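Local coordinates for transcription factor TAU subunit SFC1 (Schizosaccharomyces pombe, PDB 4BJI), which binds the boxA promoter of tRNA and similar genes as part of the tauA half of TFIIIC, helping to recruit RNA polymerase III, at residues 41-46 with 61-66; 143-148 with 180-185; 158-161 with 166-169. One frame throughout, in Å; residues are numbered along the deposited sequence. Where two conformers were deposited one is given.

Contact 1 (41-46 with 61-66)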
loop_
_atom_site.group_PDB
_atom_site.type_symbol
_atom_site.label_atom_id
_atom_site.label_comp_id
_atom_site.label_asym_id
_atom_site.label_seq_id
_atom_site.Cartn_x
_atom_site.Cartn_y
_atom_site.Cartn_z
ATOM N N ILE A 41 -7.251 -3.047 -18.637
ATOM C CA ILE A 41 -7.303 -4.363 -18.012
ATOM C C ILE A 41 -6.127 -5.218 -18.471
ATOM O O ILE A 41 -5.453 -5.855 -17.640
ATOM C CB ILE A 41 -8.641 -5.049 -18.324
ATOM C CG1 ILE A 41 -9.802 -4.306 -17.658
ATOM C CG2 ILE A 41 -8.582 -6.534 -17.923
ATOM C CD1 ILE A 41 -11.174 -4.794 -18.127
ATOM N N GLU A 42 -5.807 -5.215 -19.760
ATOM C CA GLU A 42 -4.680 -5.980 -20.252
ATOM C C GLU A 42 -3.337 -5.512 -19.701
ATOM O O GLU A 42 -2.458 -6.354 -19.441
ATOM C CB GLU A 42 -4.674 -5.997 -21.778
ATOM C CG GLU A 42 -5.884 -6.734 -22.365
ATOM C CD GLU A 42 -6.045 -8.120 -21.802
ATOM O OE1 GLU A 42 -5.068 -8.886 -21.824
ATOM O OE2 GLU A 42 -7.133 -8.430 -21.295
ATOM N N ALA A 43 -3.179 -4.213 -19.476
ATOM C CA ALA A 43 -1.971 -3.683 -18.867
ATOM C C ALA A 43 -1.874 -4.052 -17.385
ATOM O O ALA A 43 -0.769 -4.228 -16.846
ATOM C CB ALA A 43 -1.934 -2.188 -19.035
ATOM N N LEU A 44 -3.013 -4.133 -16.704
ATOM C CA LEU A 44 -3.037 -4.479 -15.283
ATOM C C LEU A 44 -2.730 -5.937 -15.009
ATOM O O LEU A 44 -2.152 -6.277 -13.968
ATOM C CB LEU A 44 -4.400 -4.175 -14.679
ATOM C CG LEU A 44 -4.705 -2.703 -14.461
ATOM C CD1 LEU A 44 -6.165 -2.525 -14.098
ATOM C CD2 LEU A 44 -3.800 -2.138 -13.376
ATOM N N LYS A 45 -3.102 -6.833 -15.919
ATOM C CA LYS A 45 -2.960 -8.249 -15.642
ATOM C C LYS A 45 -1.527 -8.657 -15.235
ATOM O O LYS A 45 -1.359 -9.302 -14.204
ATOM C CB LYS A 45 -3.478 -9.088 -16.835
ATOM C CG LYS A 45 -5.028 -9.165 -16.896
ATOM C CD LYS A 45 -5.482 -9.893 -18.143
ATOM C CE LYS A 45 -7.004 -10.082 -18.160
ATOM N NZ LYS A 45 -7.452 -10.674 -19.475
ATOM N N PRO A 46 -0.503 -8.281 -16.030
ATOM C CA PRO A 46 0.855 -8.672 -15.617
ATOM C C PRO A 46 1.296 -7.975 -14.347
ATOM O O PRO A 46 2.110 -8.537 -13.609
ATOM C CB PRO A 46 1.736 -8.225 -16.784
ATOM C CG PRO A 46 0.884 -7.371 -17.642
ATOM C CD PRO A 46 -0.538 -7.788 -17.403
ATOM N N ASN A 61 1.846 4.785 -11.358
ATOM C CA ASN A 61 3.250 5.056 -11.672
ATOM C C ASN A 61 3.902 3.958 -12.505
ATOM O O ASN A 61 5.019 4.115 -12.996
ATOM C CB ASN A 61 4.024 5.362 -10.397
ATOM C CG ASN A 61 3.546 6.658 -9.748
ATOM O OD1 ASN A 61 2.982 7.528 -10.419
ATOM N ND2 ASN A 61 3.773 6.804 -8.479
ATOM N N HIS A 62 3.179 2.865 -12.716
ATOM C CA HIS A 62 3.632 1.801 -13.602
ATOM C C HIS A 62 2.810 1.716 -14.881
ATOM O O HIS A 62 2.971 0.762 -15.651
ATOM C CB HIS A 62 3.511 0.458 -12.915
ATOM C CG HIS A 62 4.544 0.225 -11.873
ATOM N ND1 HIS A 62 4.510 0.811 -10.620
ATOM C CD2 HIS A 62 5.647 -0.561 -11.890
ATOM C CE1 HIS A 62 5.564 0.416 -9.930
ATOM N NE2 HIS A 62 6.266 -0.418 -10.673
ATOM N N LEU A 63 1.873 2.636 -15.065
ATOM C CA LEU A 63 0.967 2.615 -16.217
ATOM C C LEU A 63 1.123 3.827 -17.129
ATOM O O LEU A 63 1.488 4.917 -16.699
ATOM C CB LEU A 63 -0.495 2.522 -15.737
ATOM C CG LEU A 63 -0.973 1.208 -15.104
ATOM C CD1 LEU A 63 -2.273 1.400 -14.344
ATOM C CD2 LEU A 63 -1.129 0.149 -16.155
ATOM N N ASP A 64 0.791 3.635 -18.395
ATOM C CA ASP A 64 0.687 4.755 -19.313
ATOM C C ASP A 64 -0.148 5.858 -18.649
ATOM O O ASP A 64 -1.236 5.600 -18.145
ATOM C CB ASP A 64 0.013 4.278 -20.601
ATOM C CG ASP A 64 0.050 5.316 -21.703
ATOM O OD1 ASP A 64 -0.395 6.457 -21.468
ATOM O OD2 ASP A 64 0.526 4.982 -22.805
ATOM N N PRO A 65 0.355 7.102 -18.637
ATOM C CA PRO A 65 -0.415 8.167 -17.972
ATOM C C PRO A 65 -1.787 8.482 -18.591
ATOM O O PRO A 65 -2.599 9.150 -17.955
ATOM C CB PRO A 65 0.509 9.390 -18.051
ATOM C CG PRO A 65 1.638 9.000 -18.957
ATOM C CD PRO A 65 1.732 7.516 -18.947
ATOM N N SER A 66 -2.060 8.003 -19.797
ATOM C CA SER A 66 -3.393 8.184 -20.376
ATOM C C SER A 66 -4.454 7.302 -19.688
ATOM O O SER A 66 -5.655 7.476 -19.906
ATOM C CB SER A 66 -3.370 7.924 -21.891
ATOM O OG SER A 66 -2.811 6.659 -22.206
#
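Leu63 splits its two methyls between Ala43 and Leu44, neighbours on helix 35-50 of the HTH domain of this TFIIIC subunit. The contact ties that first long helix to the loop joining helix 56-60 to helix 71-74, and it is wholly apolar, with no hydrogen bond across it. CD2 of Leu63 lies 3.8 Å from CB of Ala43, whose CB points toward the loop. The other branch, CD1 of Leu63, meets CD2 of Leu44 at 4.0 Å. Here the two leucines cross at about a right angle and meet through one methyl of each. Leu44 sets out along the flank of the contact and only its end swings nearer: with CG anti to its carbonyl carbon (chi1 -74°), CD2 is carried round to the loop. Leu71 of helix 71-74 touches both leucines, and Leu47, one turn further along helix 35-50, adds to the packing on Leu63, which places the contact at the edge of a small core between these helices. The buried surface is modest, 107 Å² summed over both sides, and the CA atoms of Ala43 and Leu63 stay 7.4 Å apart. Directly after Leu63 the loop turns on Asp64, whose OD1 closes an Asx turn by accepting a hydrogen bond from the backbone N of Ser66 through its anti lone pair at 2.8 Å. The same OD1 is paired with OG of Ser66, which sits well above the carboxylate plane.

Contact 2 (143-148 with 180-185)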
loop_
_atom_site.group_PDB
_atom_site.type_symbol
_atom_site.label_atom_id
_atom_site.label_comp_id
_atom_site.label_asym_id
_atom_site.label_seq_id
_atom_site.Cartn_x
_atom_site.Cartn_y
_atom_site.Cartn_z
ATOM N N CYS A 143 6.903 -2.713 0.500
ATOM C CA CYS A 143 7.843 -3.039 -0.565
ATOM C C CYS A 143 8.377 -1.816 -1.293
ATOM O O CYS A 143 9.389 -1.930 -2.012
ATOM C CB CYS A 143 7.205 -4.022 -1.543
ATOM S SG CYS A 143 5.654 -3.440 -2.310
ATOM N N ASP A 144 7.699 -0.676 -1.139
ATOM C CA ASP A 144 8.096 0.565 -1.792
ATOM C C ASP A 144 8.872 1.485 -0.829
ATOM O O ASP A 144 9.197 2.616 -1.214
ATOM C CB ASP A 144 6.883 1.287 -2.344
ATOM C CG ASP A 144 6.112 0.465 -3.361
ATOM O OD1 ASP A 144 6.744 -0.320 -4.088
ATOM O OD2 ASP A 144 4.882 0.649 -3.423
ATOM N N ILE A 145 9.200 0.991 0.362
ATOM C CA ILE A 145 10.005 1.757 1.314
ATOM C C ILE A 145 11.473 1.431 1.051
ATOM O O ILE A 145 11.964 0.328 1.368
ATOM C CB ILE A 145 9.631 1.429 2.763
ATOM C CG1 ILE A 145 8.177 1.750 3.018
ATOM C CG2 ILE A 145 10.575 2.211 3.703
ATOM C CD1 ILE A 145 7.741 1.292 4.368
ATOM N N VAL A 146 12.185 2.378 0.448
ATOM C CA VAL A 146 13.594 2.144 0.123
ATOM C C VAL A 146 14.531 2.848 1.104
ATOM O O VAL A 146 15.758 2.593 1.139
ATOM C CB VAL A 146 13.963 2.591 -1.322
ATOM C CG1 VAL A 146 13.113 1.808 -2.335
ATOM C CG2 VAL A 146 13.829 4.094 -1.515
ATOM N N ASP A 147 13.993 3.750 1.920
ATOM C CA ASP A 147 14.785 4.480 2.921
ATOM C C ASP A 147 15.642 3.482 3.695
ATOM O O ASP A 147 15.089 2.567 4.315
ATOM C CB ASP A 147 13.837 5.197 3.864
ATOM C CG ASP A 147 14.527 6.039 4.918
ATOM O OD1 ASP A 147 15.625 5.652 5.357
ATOM O OD2 ASP A 147 13.956 7.057 5.329
ATOM N N PRO A 148 16.981 3.596 3.637
ATOM C CA PRO A 148 17.857 2.564 4.187
ATOM C C PRO A 148 17.907 2.533 5.708
ATOM O O PRO A 148 18.487 1.572 6.275
ATOM C CB PRO A 148 19.229 2.897 3.536
ATOM C CG PRO A 148 19.175 4.328 3.270
ATOM C CD PRO A 148 17.734 4.612 2.876
ATOM N N ASP A 180 6.067 5.685 13.319
ATOM C CA ASP A 180 6.529 6.945 13.915
ATOM C C ASP A 180 7.704 7.516 13.149
ATOM O O ASP A 180 7.772 8.748 12.960
ATOM C CB ASP A 180 6.868 6.749 15.376
ATOM C CG ASP A 180 5.611 6.577 16.265
ATOM O OD1 ASP A 180 4.455 6.688 15.781
ATOM O OD2 ASP A 180 5.795 6.340 17.451
ATOM N N LEU A 181 8.636 6.679 12.735
ATOM C CA LEU A 181 9.784 7.161 11.958
ATOM C C LEU A 181 9.334 7.775 10.653
ATOM O O LEU A 181 9.780 8.861 10.273
ATOM C CB LEU A 181 10.714 6.018 11.645
ATOM C CG LEU A 181 11.479 5.550 12.855
ATOM C CD1 LEU A 181 12.135 4.240 12.511
ATOM C CD2 LEU A 181 12.481 6.633 13.236
HETATM N N MSE A 182 8.470 7.070 9.927
HETATM C CA MSE A 182 7.945 7.567 8.653
HETATM C C MSE A 182 7.184 8.883 8.854
HETATM O O MSE A 182 7.343 9.838 8.070
HETATM C CB MSE A 182 7.050 6.508 8.004
HETATM C CG MSE A 182 7.856 5.261 7.593
HETATM SE SE MSE A 182 6.767 3.830 6.930
HETATM C CE MSE A 182 6.253 4.649 5.283
ATOM N N ARG A 183 6.333 8.941 9.876
ATOM C CA ARG A 183 5.522 10.137 10.112
ATOM C C ARG A 183 6.429 11.333 10.373
ATOM O O ARG A 183 6.245 12.410 9.814
ATOM C CB ARG A 183 4.590 9.922 11.293
ATOM C CG ARG A 183 3.649 11.099 11.507
ATOM C CD ARG A 183 2.865 10.875 12.776
ATOM N NE ARG A 183 3.797 10.858 13.895
ATOM C CZ ARG A 183 3.684 10.092 14.977
ATOM N NH1 ARG A 183 2.662 9.258 15.119
ATOM N NH2 ARG A 183 4.609 10.167 15.924
ATOM N N GLU A 184 7.427 11.140 11.217
ATOM C CA GLU A 184 8.355 12.231 11.538
ATOM C C GLU A 184 9.064 12.717 10.285
ATOM O O GLU A 184 9.168 13.926 10.045
ATOM C CB GLU A 184 9.398 11.773 12.543
ATOM C CG GLU A 184 10.281 12.930 13.026
ATOM C CD GLU A 184 9.503 13.916 13.894
ATOM O OE1 GLU A 184 8.613 13.476 14.678
ATOM O OE2 GLU A 184 9.711 15.128 13.728
ATOM N N LYS A 185 9.543 11.795 9.453
ATOM C CA LYS A 185 10.228 12.215 8.225
ATOM C C LYS A 185 9.243 12.958 7.318
ATOM O O LYS A 185 9.578 14.026 6.757
ATOM C CB LYS A 185 10.888 11.032 7.536
ATOM C CG LYS A 185 12.067 10.452 8.285
ATOM C CD LYS A 185 12.994 9.674 7.382
ATOM C CE LYS A 185 14.186 9.116 8.154
ATOM N NZ LYS A 185 15.187 8.596 7.261
#
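The loop that leaves strand 139-141 and leads to helix 151-155 is pinned to one side of the long helix 172-189 by two side-chain pairs, one apolar and one charged. In the apolar pair Ile145 and Met182, the latter a selenomethionine, reach toward each other tip to tip. CD1 of Ile145 lies 3.7 Å from SE of Met182 and 3.8 Å from its CE, so the isoleucine methyl rests against the last bond of the longer chain. Met182 runs out straight as far as SE and then bends at chi3 (70°), which sets both SE and CE against CD1 of Ile145. In the charged pair Asp147 and Lys185 come from opposite directions. NZ of Lys185 gives a salt bridge and hydrogen bond to OD2 of Asp147 at 2.8 Å, using the syn lone pair of that oxygen; OD1 is 3.5 Å from the same NZ. CG of Asp147 stands anti to the backbone N (chi1 -178°), which sends the carboxylate out to the helix, and the extended lysine chain spans the remaining gap. Thr149 OG1 bonds both to OD1 of Asp147 and to NZ of Lys185, linking the two charges a second time in this largely buried setting. An alanine in place of Asp147 would probably leave the Lys185 ammonium without its counter-charge and the Thr149 hydroxyl without one of its partners. Phe112, following strand 109-111, also packs on Met182, while on helix 172-189 Leu181 turns to helix 197-205, touching Val200 and Ile203, so that the long helix lies between the loop and the last helix.

Contact 3 (158-161 with 166-169)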
loop_
_atom_site.group_PDB
_atom_site.type_symbol
_atom_site.label_atom_id
_atom_site.label_comp_id
_atom_site.label_asym_id
_atom_site.label_seq_id
_atom_site.Cartn_x
_atom_site.Cartn_y
_atom_site.Cartn_z
ATOM N N GLN A 158 10.813 -10.533 12.993
ATOM C CA GLN A 158 10.107 -11.798 12.981
ATOM C C GLN A 158 8.616 -11.573 12.873
ATOM O O GLN A 158 8.011 -10.960 13.742
ATOM C CB GLN A 158 10.437 -12.586 14.247
ATOM C CG GLN A 158 9.751 -13.948 14.340
ATOM C CD GLN A 158 10.122 -14.719 15.576
ATOM O OE1 GLN A 158 11.288 -14.855 15.912
ATOM N NE2 GLN A 158 9.113 -15.252 16.247
ATOM N N LEU A 159 8.020 -12.109 11.821
ATOM C CA LEU A 159 6.580 -11.887 11.618
ATOM C C LEU A 159 5.769 -12.620 12.674
ATOM O O LEU A 159 6.183 -13.671 13.205
ATOM C CB LEU A 159 6.183 -12.332 10.226
ATOM C CG LEU A 159 6.909 -11.604 9.089
ATOM C CD1 LEU A 159 6.421 -12.108 7.721
ATOM C CD2 LEU A 159 6.754 -10.118 9.183
ATOM N N ARG A 160 4.611 -12.057 12.979
ATOM C CA ARG A 160 3.620 -12.726 13.828
ATOM C C ARG A 160 3.139 -14.004 13.200
ATOM O O ARG A 160 3.247 -14.208 11.983
ATOM C CB ARG A 160 2.381 -11.818 13.990
ATOM C CG ARG A 160 2.691 -10.466 14.568
ATOM C CD ARG A 160 1.421 -9.630 14.740
ATOM N NE ARG A 160 0.733 -9.863 16.018
ATOM C CZ ARG A 160 -0.420 -10.472 16.191
ATOM N NH1 ARG A 160 -1.082 -11.087 15.228
ATOM N NH2 ARG A 160 -0.938 -10.468 17.413
ATOM N N SER A 161 2.530 -14.850 14.037
ATOM C CA SER A 161 1.923 -16.096 13.576
ATOM C C SER A 161 0.510 -15.946 13.018
ATOM O O SER A 161 -0.076 -16.920 12.587
ATOM C CB SER A 161 1.876 -17.126 14.715
ATOM O OG SER A 161 0.860 -16.773 15.589
ATOM N N ASP A 166 -4.931 -4.681 12.891
ATOM C CA ASP A 166 -4.325 -3.350 12.695
ATOM C C ASP A 166 -2.913 -3.442 12.107
ATOM O O ASP A 166 -2.597 -2.735 11.123
ATOM C CB ASP A 166 -4.220 -2.584 14.009
ATOM C CG ASP A 166 -5.558 -2.330 14.653
ATOM O OD1 ASP A 166 -6.537 -2.111 13.924
ATOM O OD2 ASP A 166 -5.576 -2.312 15.898
ATOM N N THR A 167 -2.041 -4.266 12.701
ATOM C CA THR A 167 -0.629 -4.245 12.341
ATOM C C THR A 167 -0.250 -5.364 11.364
ATOM O O THR A 167 0.920 -5.469 10.953
ATOM C CB THR A 167 0.289 -4.362 13.566
ATOM O OG1 THR A 167 0.179 -5.671 14.145
ATOM C CG2 THR A 167 -0.090 -3.340 14.616
ATOM N N GLY A 168 -1.218 -6.176 10.963
ATOM C CA GLY A 168 -0.961 -7.249 10.027
ATOM C C GLY A 168 0.076 -8.212 10.557
ATOM O O GLY A 168 -0.031 -8.730 11.689
ATOM N N TRP A 169 1.083 -8.505 9.745
ATOM C CA TRP A 169 2.071 -9.525 10.097
ATOM C C TRP A 169 3.191 -8.998 11.000
ATOM O O TRP A 169 4.084 -9.769 11.371
ATOM C CB TRP A 169 2.642 -10.092 8.804
ATOM C CG TRP A 169 1.650 -10.890 8.008
ATOM C CD1 TRP A 169 1.026 -10.541 6.840
ATOM C CD2 TRP A 169 1.195 -12.207 8.338
ATOM N NE1 TRP A 169 0.193 -11.563 6.434
ATOM C CE2 TRP A 169 0.297 -12.604 7.324
ATOM C CE3 TRP A 169 1.475 -13.092 9.375
ATOM C CZ2 TRP A 169 -0.329 -13.844 7.336
ATOM C CZ3 TRP A 169 0.849 -14.334 9.372
ATOM C CH2 TRP A 169 -0.056 -14.678 8.358
#
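The carbonyl O of Trp169 is gripped by the backbone of 158-161: N of Arg160 donates to it at 2.8 Å, with 160° at the hydrogen, coming in 33° out of the carbonyl plane. Beside this bond CA of Leu159 makes a bent CA-H...O contact with the same oxygen at 3.3 Å. Around the shared acceptor the side chains close in. Leu159 places CD2 3.5 Å from O of Trp169 and also near its CB, lying askew to the tryptophan side chain. On the indole, the six-membered ring turns its edge to segment 158-161: CE3 of Trp169 is 3.3 Å from O of Arg160, which lies in the ring plane, and CZ3 comes up to C of Ser161. Arg160 follows the opposing backbone with its aliphatic part, CG near the Trp169 carbonyl and CD 3.5 Å from O of Gly168. A bend at chi3 (87°) then takes the guanidinium off that course, and its NH1 bonds to O of Glu162. The two segments are parts of one irregular loop between helix 151-155 and helix 172-189, four residues apart, and the Arg160-Trp169 backbone bond draws them together. Gly168, with a positive phi, carries segment 166-169 past Arg160 in a conformation easier for glycine than for other residues. Further out, Gln108 secures the same segment at two points, its OE1 taking a hydrogen bond from N of Trp169 and its NE2 giving one to O of Thr167. The hydroxyl of Thr167 is hydrogen-bonded to O of Tyr170. NE1 of Trp169 donates to O of Pro98, while Ala105 and Cys163 touch the Trp169 side chain.

In the fold
Along the chain contact 1 closes before contact 2 opens, and contact 3 is nested within the loop that contact 2 closes. Contact 1 lies in the HTH part, on helix 35-50; its centre is about 26 Å from that of contact 2, though their nearest atoms approach to about 6 Å without touching, and about 31 Å from that of contact 3, on the opposite side of the chain's centre from the latter. Contacts 2 and 3 have centres about 18 Å apart and nearest atoms about 11 Å apart. Helix 172-189 carries one half of contact 2 and follows the loop of contact 3. Contact 1 thus joins elements of the HTH region, contacts 2 and 3 the later loops and helix 172-189 of the DNA-binding domain.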